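PDB 5NTD: leucyl aminopeptidase from Trypanosoma brucei brucei, which probably removes N-terminal amino acids, leucine among them, from peptides as an M17 aminopeptidase with two manganese ions, and binds the inhibitor bestatin. Local coordinates for residues Thr364-Asn369 / Asp459-Met464; Gly254-Val259 / Arg375-Asp380; Tyr293-Leu298 / Asn344-Lys349; Val287-Val292 / Met399-Gly404. All blocks are in the same frame, centred on the assembly; numbering follows the deposited sequence.

Overall arrangement
From the N terminus, helix 254-260 opens contact 2, and strand 283-291 then opens contact 4 at Val-287 to Val-292. Contact 3 starts at Tyr-293 directly afterwards and is the first to close, at Asn-344 to Lys-349, so its loop falls wholly within those of contacts 2 and 4. Residues 364-369 open contact 1. Helix 374-387 next closes contact 2, residues 399-404 close contact 4, and residues 459-464 close contact 1; the loops of contacts 1, 2 and 4 all cross one another. Contacts 3 and 4 join strands of the large sheet beside the manganese ions, contact 2 packs helices, and contact 1 pairs two strands of a separate small sheet.

Contact 1 (Thr364-Asn369 / Asp459-Met464); sequences TVEVIN and DMTNLM. With BES (2-(3-amino-2-hydroxy-4-phenyl-butyrylamino)-4-methyl-pentanoic acid), chain B.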
# COMPACT_ATOMS: atom_id res chain seq x y z
N THR G 364 24.39 -17.24 -17.49
CA THR G 364 22.94 -17.01 -17.68
C THR G 364 22.34 -16.39 -16.44
O THR G 364 22.72 -16.71 -15.32
CB THR G 364 22.16 -18.27 -18.06
OG1 THR G 364 22.39 -19.28 -17.08
CG2 THR G 364 22.57 -18.75 -19.44
N VAL G 365 21.46 -15.44 -16.69
CA VAL G 365 20.85 -14.61 -15.64
C VAL G 365 19.34 -14.72 -15.74
O VAL G 365 18.74 -14.38 -16.74
CB VAL G 365 21.26 -13.14 -15.77
CG1 VAL G 365 20.52 -12.27 -14.76
CG2 VAL G 365 22.76 -13.00 -15.55
N GLU G 366 18.75 -15.25 -14.69
CA GLU G 366 17.29 -15.28 -14.56
C GLU G 366 16.84 -13.91 -14.03
O GLU G 366 17.24 -13.49 -12.96
CB GLU G 366 16.84 -16.35 -13.60
CG GLU G 366 15.32 -16.40 -13.43
CD GLU G 366 14.84 -17.47 -12.47
OE1 GLU G 366 15.62 -18.06 -11.70
OE2 GLU G 366 13.64 -17.78 -12.54
N VAL G 367 16.00 -13.24 -14.79
CA VAL G 367 15.53 -11.91 -14.42
C VAL G 367 14.33 -12.05 -13.45
O VAL G 367 13.24 -12.38 -13.83
CB VAL G 367 15.10 -11.09 -15.62
CG1 VAL G 367 14.63 -9.70 -15.21
CG2 VAL G 367 16.27 -10.97 -16.58
N ILE G 368 14.59 -11.76 -12.19
CA ILE G 368 13.59 -11.74 -11.12
C ILE G 368 12.84 -10.43 -11.16
O ILE G 368 11.63 -10.37 -10.95
CB ILE G 368 14.24 -11.86 -9.73
CG1 ILE G 368 15.05 -13.14 -9.62
CG2 ILE G 368 13.20 -11.82 -8.60
CD1 ILE G 368 14.29 -14.41 -9.93
N ASN G 369 13.56 -9.37 -11.44
CA ASN G 369 13.00 -8.01 -11.45
C ASN G 369 13.69 -7.15 -12.50
O ASN G 369 14.88 -6.90 -12.43
CB ASN G 369 13.14 -7.39 -10.07
CG ASN G 369 12.34 -6.11 -9.92
OD1 ASN G 369 12.49 -5.18 -10.71
ND2 ASN G 369 11.52 -6.05 -8.89
N ASP G 459 22.37 -19.70 -14.21
CA ASP G 459 23.58 -19.61 -13.35
C ASP G 459 23.34 -18.73 -12.14
O ASP G 459 23.78 -19.02 -11.06
CB ASP G 459 24.78 -19.09 -14.11
CG ASP G 459 25.24 -20.05 -15.17
OD1 ASP G 459 25.24 -21.26 -14.93
OD2 ASP G 459 25.58 -19.57 -16.27
N MET G 460 22.59 -17.67 -12.33
CA MET G 460 22.25 -16.75 -11.24
C MET G 460 20.96 -16.00 -11.53
O MET G 460 20.49 -15.93 -12.67
CB MET G 460 23.38 -15.74 -11.02
CG MET G 460 23.51 -14.73 -12.16
SD MET G 460 25.06 -13.79 -12.10
CE MET G 460 26.20 -15.03 -12.68
N THR G 461 20.41 -15.40 -10.48
CA THR G 461 19.35 -14.37 -10.64
C THR G 461 20.00 -12.98 -10.73
O THR G 461 21.20 -12.84 -10.53
CB THR G 461 18.37 -14.36 -9.47
OG1 THR G 461 19.08 -13.95 -8.29
CG2 THR G 461 17.77 -15.76 -9.24
N ASN G 462 19.21 -11.98 -11.06
CA ASN G 462 19.63 -10.58 -10.98
C ASN G 462 19.20 -9.84 -9.71
O ASN G 462 19.34 -8.64 -9.62
CB ASN G 462 19.17 -9.80 -12.19
CG ASN G 462 17.74 -9.35 -12.10
OD1 ASN G 462 16.87 -10.09 -11.64
ND2 ASN G 462 17.48 -8.15 -12.59
N LEU G 463 18.61 -10.56 -8.77
CA LEU G 463 18.12 -9.94 -7.56
C LEU G 463 18.24 -10.86 -6.39
O LEU G 463 17.93 -12.03 -6.45
CB LEU G 463 16.66 -9.52 -7.71
CG LEU G 463 16.10 -8.62 -6.58
CD1 LEU G 463 16.70 -7.24 -6.66
CD2 LEU G 463 14.59 -8.50 -6.63
N MET G 464 18.63 -10.28 -5.28
CA MET G 464 18.80 -11.01 -4.00
C MET G 464 17.48 -11.62 -3.51
O MET G 464 16.46 -10.98 -3.56
CB MET G 464 19.32 -10.10 -2.90
CG MET G 464 20.58 -9.34 -3.26
SD MET G 464 20.32 -7.60 -2.81
CE MET G 464 19.56 -7.14 -4.39
N2 BES B . 18.35 3.32 -11.13
C1 BES B . 17.79 2.67 -9.96
C6 BES B . 18.51 3.04 -8.64
C7 BES B . 18.11 4.33 -7.97
C8 BES B . 18.69 5.53 -8.35
C12 BES B . 17.21 4.33 -6.91
C9 BES B . 18.33 6.72 -7.72
C11 BES B . 16.85 5.53 -6.28
C10 BES B . 17.40 6.73 -6.69
C2 BES B . 17.85 1.15 -10.24
O2 BES B . 17.76 0.80 -11.65
C3 BES B . 16.68 0.51 -9.55
O3 BES B . 15.64 0.46 -10.25
N1 BES B . 16.96 0.04 -8.32
C4 BES B . 16.03 -0.62 -7.45
C13 BES B . 16.07 -2.14 -7.63
C14 BES B . 14.87 -2.88 -7.04
C15 BES B . 13.49 -2.31 -7.32
C16 BES B . 14.86 -4.30 -7.55
C5 BES B . 16.36 -0.35 -6.02
O1 BES B . 15.42 -0.14 -5.26
O4 BES B . 17.53 -0.35 -5.64
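Val-365 pairs with Met-460 and Glu-366 with Thr-461 as two very short parallel strands, whose backbones are joined by hydrogen bonds such as Glu-366 N to Met-460 O, 2.8 Å. At the start of the pair Thr-364 and Asp-459 exchange side-chain bonds. Asp-459 OD2 accepts Thr-364 N at 2.9 Å, while Thr-364 OG1 accepts Asp-459 N, also at 2.9 Å; that hydroxyl additionally bonds to Ala-167 of the second subunit. Branched Val-365 and slender Met-460 share a face covered by Phe-478, with Val-365 CG2 lying 3.9 Å from Met-460 CG. On the other face Ile-368 lays CG1 against Thr-461 CB at 3.5 Å.

Beyond the strands Asn-462 takes over the pairing. Its CG sits between the backbone N and the carbonyl carbon (chi1 81°), which swings the amide across to the backbone of Ile-368 and Asn-369. There OD1 accepts Ile-368 N at 2.9 Å and, weakly, Asn-369 N. ND2 gives Asn-369 O a nearly straight bond (169°), almost within its own amide plane. ND2 also reaches Ala-372 O. Leu-463 brings CD1 to the C16 methyl of bestatin, 3.6 Å away. An asparagine suits this place because one amide both gives and accepts, so it can continue the strand ladder and hold the chain that leads to the metal-binding residues Asp-371 and Glu-373.

Contact 2 (Gly254-Val259 / Arg375-Asp380); sequences GGIYSV and RIVLGD. With BCT (bicarbonate ion), chain C.
Gly-255 packs against Ile-376, its CA 3.3 Å from Ile-376 CG2, and the axes of the two short helical segments approach to 7.4 Å. Having no side chain, this glycine lets the two backbones, running roughly antiparallel at 142°, come close together, where a CB would run into Asp-380 OD2 and Ile-376 O. Val-377 CG2 fills the next position, meeting Ile-256 CA at 3.7 Å and reaching the CB of Val-259, whose own CG2 leans on Ile-376. Compact branched residues suit so narrow a gap.

Polar grip comes from Asp-380. Its OD2 takes a 2.9 Å bond from Ile-256 N, on the anti side and 34° out of the carboxylate plane, plus a weak one from Gly-255 N. OD1 is engaged by Lys-360 N.

The looser side holds the partly exposed Gly-254 and Ser-258, whose OG bonds back to Gly-254 O. Arg-375, buried, takes no part in the helix packing and points to the bicarbonate, NE meeting O2 at 2.6 Å and NH2 holding O3 at the guanidinium edge. A carboxylate at the first turn of helix 254-260 is probably favoured by the helix dipole, and it holds that helix to the one whose start carries the anion-binding arginine.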
# COMPACT_ATOMS: atom_id res chain seq x y z
N GLY G 254 23.80 -10.08 -24.43
CA GLY G 254 22.40 -10.36 -24.08
C GLY G 254 21.86 -9.47 -22.97
O GLY G 254 20.66 -9.18 -22.93
N GLY G 255 22.74 -9.03 -22.10
CA GLY G 255 22.32 -8.20 -20.95
C GLY G 255 21.85 -6.82 -21.33
O GLY G 255 20.70 -6.47 -21.19
N ILE G 256 22.75 -6.06 -21.93
CA ILE G 256 22.40 -4.73 -22.41
C ILE G 256 21.34 -4.78 -23.52
O ILE G 256 20.48 -3.91 -23.61
CB ILE G 256 23.64 -3.88 -22.83
CG1 ILE G 256 23.20 -2.48 -23.23
CG2 ILE G 256 24.44 -4.53 -23.95
CD1 ILE G 256 24.34 -1.48 -23.28
N TYR G 257 21.43 -5.76 -24.39
CA TYR G 257 20.41 -5.91 -25.46
C TYR G 257 19.02 -6.09 -24.85
O TYR G 257 18.08 -5.38 -25.20
CB TYR G 257 20.72 -7.08 -26.43
CG TYR G 257 19.58 -7.32 -27.37
CD1 TYR G 257 19.29 -6.40 -28.37
CD2 TYR G 257 18.76 -8.42 -27.24
CE1 TYR G 257 18.21 -6.58 -29.21
CE2 TYR G 257 17.68 -8.63 -28.09
CZ TYR G 257 17.40 -7.70 -29.06
OH TYR G 257 16.33 -7.87 -29.90
N SER G 258 18.91 -7.02 -23.93
CA SER G 258 17.61 -7.37 -23.33
C SER G 258 17.00 -6.21 -22.55
O SER G 258 15.82 -5.93 -22.64
CB SER G 258 17.71 -8.57 -22.41
OG SER G 258 18.05 -9.73 -23.13
N VAL G 259 17.84 -5.50 -21.80
CA VAL G 259 17.41 -4.34 -21.02
C VAL G 259 16.90 -3.24 -21.92
O VAL G 259 15.84 -2.63 -21.67
CB VAL G 259 18.53 -3.80 -20.14
CG1 VAL G 259 18.17 -2.43 -19.58
CG2 VAL G 259 18.80 -4.76 -19.01
N ARG G 375 22.72 -3.50 -13.08
CA ARG G 375 23.73 -4.49 -12.85
C ARG G 375 23.90 -5.40 -14.06
O ARG G 375 24.98 -5.91 -14.33
CB ARG G 375 23.42 -5.29 -11.58
CG ARG G 375 22.25 -6.23 -11.72
CD ARG G 375 21.80 -6.70 -10.35
NE ARG G 375 21.19 -5.59 -9.59
CZ ARG G 375 20.88 -5.66 -8.30
NH1 ARG G 375 21.11 -6.77 -7.62
NH2 ARG G 375 20.38 -4.63 -7.70
N ILE G 376 22.80 -5.61 -14.77
CA ILE G 376 22.82 -6.46 -15.99
C ILE G 376 23.63 -5.80 -17.10
O ILE G 376 24.49 -6.37 -17.74
CB ILE G 376 21.39 -6.75 -16.48
CG1 ILE G 376 20.68 -7.68 -15.48
CG2 ILE G 376 21.42 -7.36 -17.87
CD1 ILE G 376 19.22 -7.89 -15.75
N VAL G 377 23.31 -4.57 -17.32
CA VAL G 377 23.93 -3.75 -18.33
C VAL G 377 25.45 -3.61 -18.04
O VAL G 377 26.31 -3.76 -18.89
CB VAL G 377 23.11 -2.43 -18.34
CG1 VAL G 377 23.92 -1.20 -18.23
CG2 VAL G 377 22.13 -2.44 -19.49
N LEU G 378 25.76 -3.40 -16.78
CA LEU G 378 27.14 -3.30 -16.33
C LEU G 378 27.88 -4.61 -16.44
O LEU G 378 29.10 -4.64 -16.63
CB LEU G 378 27.20 -2.78 -14.88
CG LEU G 378 26.77 -1.33 -14.70
CD1 LEU G 378 26.53 -1.03 -13.24
CD2 LEU G 378 27.83 -0.38 -15.26
N GLY G 379 27.16 -5.69 -16.26
CA GLY G 379 27.77 -7.04 -16.41
C GLY G 379 28.36 -7.25 -17.81
O GLY G 379 29.47 -7.74 -17.98
N ASP G 380 27.61 -6.82 -18.79
CA ASP G 380 28.09 -6.84 -20.18
C ASP G 380 29.24 -5.83 -20.39
O ASP G 380 30.19 -6.10 -21.08
CB ASP G 380 26.94 -6.57 -21.15
CG ASP G 380 26.18 -7.84 -21.50
OD1 ASP G 380 26.64 -8.95 -21.13
OD2 ASP G 380 25.15 -7.74 -22.21
C BCT C . 20.04 -2.26 -10.54
O1 BCT C . 19.75 -1.40 -11.54
O2 BCT C . 20.74 -3.26 -10.68
O3 BCT C . 19.55 -2.07 -9.40

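Contact 3 (Tyr293-Leu298 / Asn344-Lys349); sequences YDCGGL and NAIGPK. With MN (manganese (II) ion), chain D; MN (manganese (II) ion), chain E; BES (2-(3-amino-2-hydroxy-4-phenyl-butyrylamino)-4-methyl-pentanoic acid), chain B.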
# COMPACT_ATOMS: atom_id res chain seq x y z
N TYR G 293 16.86 6.66 -19.22
CA TYR G 293 15.67 6.69 -18.38
C TYR G 293 15.31 5.30 -17.88
O TYR G 293 15.39 4.33 -18.62
CB TYR G 293 14.51 7.27 -19.12
CG TYR G 293 13.33 7.67 -18.25
CD1 TYR G 293 13.44 8.71 -17.32
CD2 TYR G 293 12.11 7.01 -18.35
CE1 TYR G 293 12.37 9.09 -16.56
CE2 TYR G 293 11.03 7.38 -17.59
CZ TYR G 293 11.15 8.42 -16.69
OH TYR G 293 10.07 8.80 -15.93
N ASP G 294 15.01 5.22 -16.59
CA ASP G 294 14.72 3.94 -15.88
C ASP G 294 13.25 4.04 -15.47
O ASP G 294 12.93 4.50 -14.38
CB ASP G 294 15.64 3.75 -14.62
CG ASP G 294 15.58 2.31 -14.02
OD1 ASP G 294 14.81 1.53 -14.61
OD2 ASP G 294 16.35 1.95 -13.01
N CYS G 295 12.35 3.56 -16.32
CA CYS G 295 10.93 3.44 -15.92
C CYS G 295 10.67 2.21 -15.01
O CYS G 295 9.60 2.06 -14.47
CB CYS G 295 9.99 3.43 -17.13
SG CYS G 295 9.67 1.83 -17.91
N GLY G 296 11.65 1.32 -14.93
CA GLY G 296 11.56 0.03 -14.21
C GLY G 296 11.37 -1.18 -15.12
O GLY G 296 11.51 -2.31 -14.71
N GLY G 297 11.03 -0.90 -16.37
CA GLY G 297 10.57 -1.92 -17.29
C GLY G 297 9.21 -2.47 -16.82
O GLY G 297 8.40 -1.77 -16.23
N LEU G 298 8.97 -3.74 -17.08
CA LEU G 298 7.72 -4.39 -16.69
C LEU G 298 7.47 -4.27 -15.16
O LEU G 298 6.32 -4.20 -14.72
CB LEU G 298 7.67 -5.87 -17.16
CG LEU G 298 7.25 -6.02 -18.62
CD1 LEU G 298 7.45 -7.45 -19.08
CD2 LEU G 298 5.79 -5.64 -18.84
N ASN G 344 15.49 1.83 -20.16
CA ASN G 344 14.71 0.73 -19.56
C ASN G 344 13.24 1.08 -19.70
O ASN G 344 12.66 1.80 -18.92
CB ASN G 344 15.06 0.50 -18.11
CG ASN G 344 14.56 -0.83 -17.59
OD1 ASN G 344 14.25 -1.74 -18.35
ND2 ASN G 344 14.52 -0.97 -16.26
N ALA G 345 12.69 0.59 -20.78
CA ALA G 345 11.37 1.00 -21.26
C ALA G 345 10.35 -0.09 -21.01
O ALA G 345 10.68 -1.23 -20.72
CB ALA G 345 11.41 1.35 -22.76
N ILE G 346 9.11 0.29 -21.20
CA ILE G 346 8.00 -0.67 -21.02
C ILE G 346 7.20 -0.73 -22.32
O ILE G 346 6.86 0.28 -22.93
CB ILE G 346 7.10 -0.35 -19.77
CG1 ILE G 346 6.10 -1.49 -19.56
CG2 ILE G 346 6.40 0.97 -19.92
CD1 ILE G 346 5.43 -1.48 -18.22
N GLY G 347 6.95 -1.94 -22.72
CA GLY G 347 6.23 -2.20 -23.98
C GLY G 347 6.27 -3.65 -24.37
O GLY G 347 6.72 -4.49 -23.60
N PRO G 348 5.77 -3.96 -25.55
CA PRO G 348 5.64 -5.36 -26.00
C PRO G 348 6.96 -6.10 -26.10
O PRO G 348 6.99 -7.30 -25.96
CB PRO G 348 5.03 -5.23 -27.42
CG PRO G 348 4.53 -3.86 -27.56
CD PRO G 348 5.18 -3.01 -26.52
N LYS G 349 8.04 -5.38 -26.37
CA LYS G 349 9.37 -6.00 -26.44
C LYS G 349 10.15 -6.00 -25.13
O LYS G 349 11.30 -6.45 -25.09
CB LYS G 349 10.19 -5.36 -27.53
CG LYS G 349 9.57 -5.59 -28.91
CD LYS G 349 10.55 -5.56 -30.06
CE LYS G 349 11.42 -4.35 -30.06
NZ LYS G 349 12.59 -4.56 -30.97
MN MN D . 18.34 2.21 -12.82
MN MN E . 15.96 0.18 -12.17
N2 BES B . 18.35 3.32 -11.13
C1 BES B . 17.79 2.67 -9.96
C6 BES B . 18.51 3.04 -8.64
C7 BES B . 18.11 4.33 -7.97
C8 BES B . 18.69 5.53 -8.35
C12 BES B . 17.21 4.33 -6.91
C9 BES B . 18.33 6.72 -7.72
C11 BES B . 16.85 5.53 -6.28
C10 BES B . 17.40 6.73 -6.69
C2 BES B . 17.85 1.15 -10.24
O2 BES B . 17.76 0.80 -11.65
C3 BES B . 16.68 0.51 -9.55
O3 BES B . 15.64 0.46 -10.25
N1 BES B . 16.96 0.04 -8.32
C4 BES B . 16.03 -0.62 -7.45
C13 BES B . 16.07 -2.14 -7.63
C14 BES B . 14.87 -2.88 -7.04
C15 BES B . 13.49 -2.31 -7.32
C16 BES B . 14.86 -4.30 -7.55
C5 BES B . 16.36 -0.35 -6.02
O1 BES B . 15.42 -0.14 -5.26
O4 BES B . 17.53 -0.35 -5.64
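Asp-294 and Asn-344 form a single parallel bridge at one end of the large catalytic-domain sheet, where strands 293-294 and 334-344 give way to loops. The backbone ties are Asn-344 N to Tyr-293 O and Cys-295 N to Asn-344 O, and both side chains lie on the same face of the sheet, pointing the same way. Each has its CG opposite the backbone N (chi1 -168° for Asp-294), which sets carboxylate and amide next to one another with their planes 39° apart. Asn-344 ND2 donates to Asp-294 OD1 at 3.0 Å, on the syn side but tilted out of the carboxylate plane, and gives another bond to Thr-370 O; Gly-296 N adds a weak bond to OD1. The aspartate is thereby held by one oxygen while the other serves the metals: OD2 lies 2.0 Å from the manganese ion of chain D and 2.0 Å from that of chain E.

Farther along, Gly-296 and Gly-297 adopt positive phi angles that turn the loop, and Gly-297 CA rests near Ala-345 O. Ile-346 covers this turn, its CB 3.8 Å from Cys-295 SG and its CD1 4.2 Å from Leu-298 CD2, and it also packs on Ile-346 of the second subunit and Leu-298 of the third. A bridging aspartate steadied by a second-shell asparagine belongs here to the two-metal site of an M17 aminopeptidase, completed by Lys-289, Asp-312, Asp-371 and Glu-373.

Contact 4 (Val287-Val292 / Met399-Gly404); sequences VGKGIV and MATLTG. With MN (manganese (II) ion), chain D; BES (2-(3-amino-2-hydroxy-4-phenyl-butyrylamino)-4-methyl-pentanoic acid), chain B.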
# COMPACT_ATOMS: atom_id res chain seq x y z
N VAL G 287 33.76 1.85 -16.82
CA VAL G 287 32.45 1.35 -17.29
C VAL G 287 31.32 2.12 -16.57
O VAL G 287 31.30 2.19 -15.38
CB VAL G 287 32.30 -0.14 -17.00
CG1 VAL G 287 31.00 -0.67 -17.59
CG2 VAL G 287 33.47 -0.90 -17.59
N GLY G 288 30.43 2.70 -17.34
CA GLY G 288 29.38 3.55 -16.80
C GLY G 288 27.97 3.10 -17.13
O GLY G 288 27.68 2.72 -18.26
N LYS G 289 27.10 3.12 -16.12
CA LYS G 289 25.66 2.81 -16.29
C LYS G 289 25.05 4.01 -16.99
O LYS G 289 24.93 5.10 -16.41
CB LYS G 289 24.95 2.51 -14.95
CG LYS G 289 23.45 2.28 -15.07
CD LYS G 289 22.73 2.19 -13.70
CE LYS G 289 21.20 2.08 -13.84
NZ LYS G 289 20.39 2.13 -12.59
N GLY G 290 24.66 3.81 -18.23
CA GLY G 290 24.06 4.88 -19.03
C GLY G 290 22.60 4.68 -19.31
O GLY G 290 22.16 4.63 -20.46
N ILE G 291 21.83 4.51 -18.25
CA ILE G 291 20.37 4.31 -18.40
C ILE G 291 19.76 5.69 -18.53
O ILE G 291 19.55 6.39 -17.54
CB ILE G 291 19.76 3.48 -17.26
CG1 ILE G 291 20.39 2.08 -17.24
CG2 ILE G 291 18.25 3.37 -17.42
CD1 ILE G 291 20.21 1.25 -18.51
N VAL G 292 19.49 6.07 -19.76
CA VAL G 292 18.97 7.43 -20.08
C VAL G 292 17.64 7.72 -19.39
O VAL G 292 17.34 8.86 -19.08
CB VAL G 292 18.84 7.66 -21.59
CG1 VAL G 292 20.23 7.72 -22.19
CG2 VAL G 292 18.02 6.57 -22.26
N MET G 399 30.97 2.87 -12.59
CA MET G 399 30.24 3.92 -11.90
C MET G 399 28.78 3.85 -12.32
O MET G 399 28.49 3.78 -13.50
CB MET G 399 30.79 5.32 -12.18
CG MET G 399 32.27 5.46 -11.84
SD MET G 399 32.89 7.12 -12.09
CE MET G 399 32.93 7.73 -10.43
N ALA G 400 27.90 3.90 -11.34
CA ALA G 400 26.46 3.64 -11.58
C ALA G 400 25.57 4.19 -10.51
O ALA G 400 25.87 4.12 -9.33
CB ALA G 400 26.24 2.16 -11.72
N THR G 401 24.47 4.75 -10.96
CA THR G 401 23.37 5.16 -10.06
C THR G 401 22.52 3.92 -9.73
O THR G 401 21.44 3.72 -10.26
CB THR G 401 22.50 6.23 -10.70
OG1 THR G 401 22.18 5.83 -12.04
CG2 THR G 401 23.26 7.53 -10.75
N LEU G 402 23.08 3.05 -8.93
CA LEU G 402 22.67 1.65 -8.98
C LEU G 402 21.56 1.23 -7.99
O LEU G 402 20.72 0.43 -8.38
CB LEU G 402 23.88 0.70 -8.84
CG LEU G 402 23.64 -0.73 -9.35
CD1 LEU G 402 23.21 -0.76 -10.81
CD2 LEU G 402 24.87 -1.57 -9.15
N THR G 403 21.61 1.69 -6.76
CA THR G 403 20.69 1.21 -5.74
C THR G 403 20.14 2.31 -4.87
O THR G 403 20.88 3.20 -4.46
CB THR G 403 21.33 0.15 -4.80
OG1 THR G 403 22.36 0.75 -4.01
CG2 THR G 403 21.92 -1.03 -5.56
N GLY G 404 18.87 2.19 -4.50
CA GLY G 404 18.30 2.97 -3.41
C GLY G 404 18.98 2.67 -2.06
O GLY G 404 19.16 3.55 -1.22
MN MN D . 18.34 2.21 -12.82
N2 BES B . 18.35 3.32 -11.13
C1 BES B . 17.79 2.67 -9.96
C6 BES B . 18.51 3.04 -8.64
C7 BES B . 18.11 4.33 -7.97
C8 BES B . 18.69 5.53 -8.35
C12 BES B . 17.21 4.33 -6.91
C9 BES B . 18.33 6.72 -7.72
C11 BES B . 16.85 5.53 -6.28
C10 BES B . 17.40 6.73 -6.69
C2 BES B . 17.85 1.15 -10.24
O2 BES B . 17.76 0.80 -11.65
C3 BES B . 16.68 0.51 -9.55
O3 BES B . 15.64 0.46 -10.25
N1 BES B . 16.96 0.04 -8.32
C4 BES B . 16.03 -0.62 -7.45
C13 BES B . 16.07 -2.14 -7.63
C14 BES B . 14.87 -2.88 -7.04
C15 BES B . 13.49 -2.31 -7.32
C16 BES B . 14.86 -4.30 -7.55
C5 BES B . 16.36 -0.35 -6.02
O1 BES B . 15.42 -0.14 -5.26
O4 BES B . 17.53 -0.35 -5.64
O HOH W 1 24.30 5.73 -13.77
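Lys-289 runs fully extended from its strand past Ala-400 and Thr-401 to a manganese ion. Its stem is placed by the parallel pairing of Gly-288 with Met-399: Met-399 N bonds to Val-287 O, and Met-399 O receives Lys-289 N at 3.0 Å. Starting at the root, Lys-289 CB presses on Ala-400 CB at 3.5 Å, a tight fit; alanine's single methyl leaves room for the lysine stem to pass. All four torsions stay near 180° (chi1 176°), and the chain keeps straight on. CD passes Leu-402 CD1 at 4.2 Å and also borders Thr-401 O and OG1. CE lies beside the ion, and NZ ends as its ligand, 2.1 Å from the manganese of chain D, with the bestatin amine N2 on the same metal.

Near the lysine backbone a water joins the segments by donating to Lys-289 O at 2.8 Å and accepting from Thr-401 N. Thr-401 sits at the centre of an inverse gamma turn, and its OG1 bonds to the metal ligand Asp-312. Leu-402 packs on Ala-475 and Ile-479 of helix 471-480, and Thr-403 is the N-cap of the following helix, where Gly-404 N gives the carboxylate O4 of bestatin a bond of 3.1 Å. Strand 283-291 thus supplies a metal ligand, and the chain leaving strand 395-400 supplies an amide for the inhibitor's carboxylate, so the pairing of the two strands probably fixes the spacing between the metal and the carboxylate-binding amide.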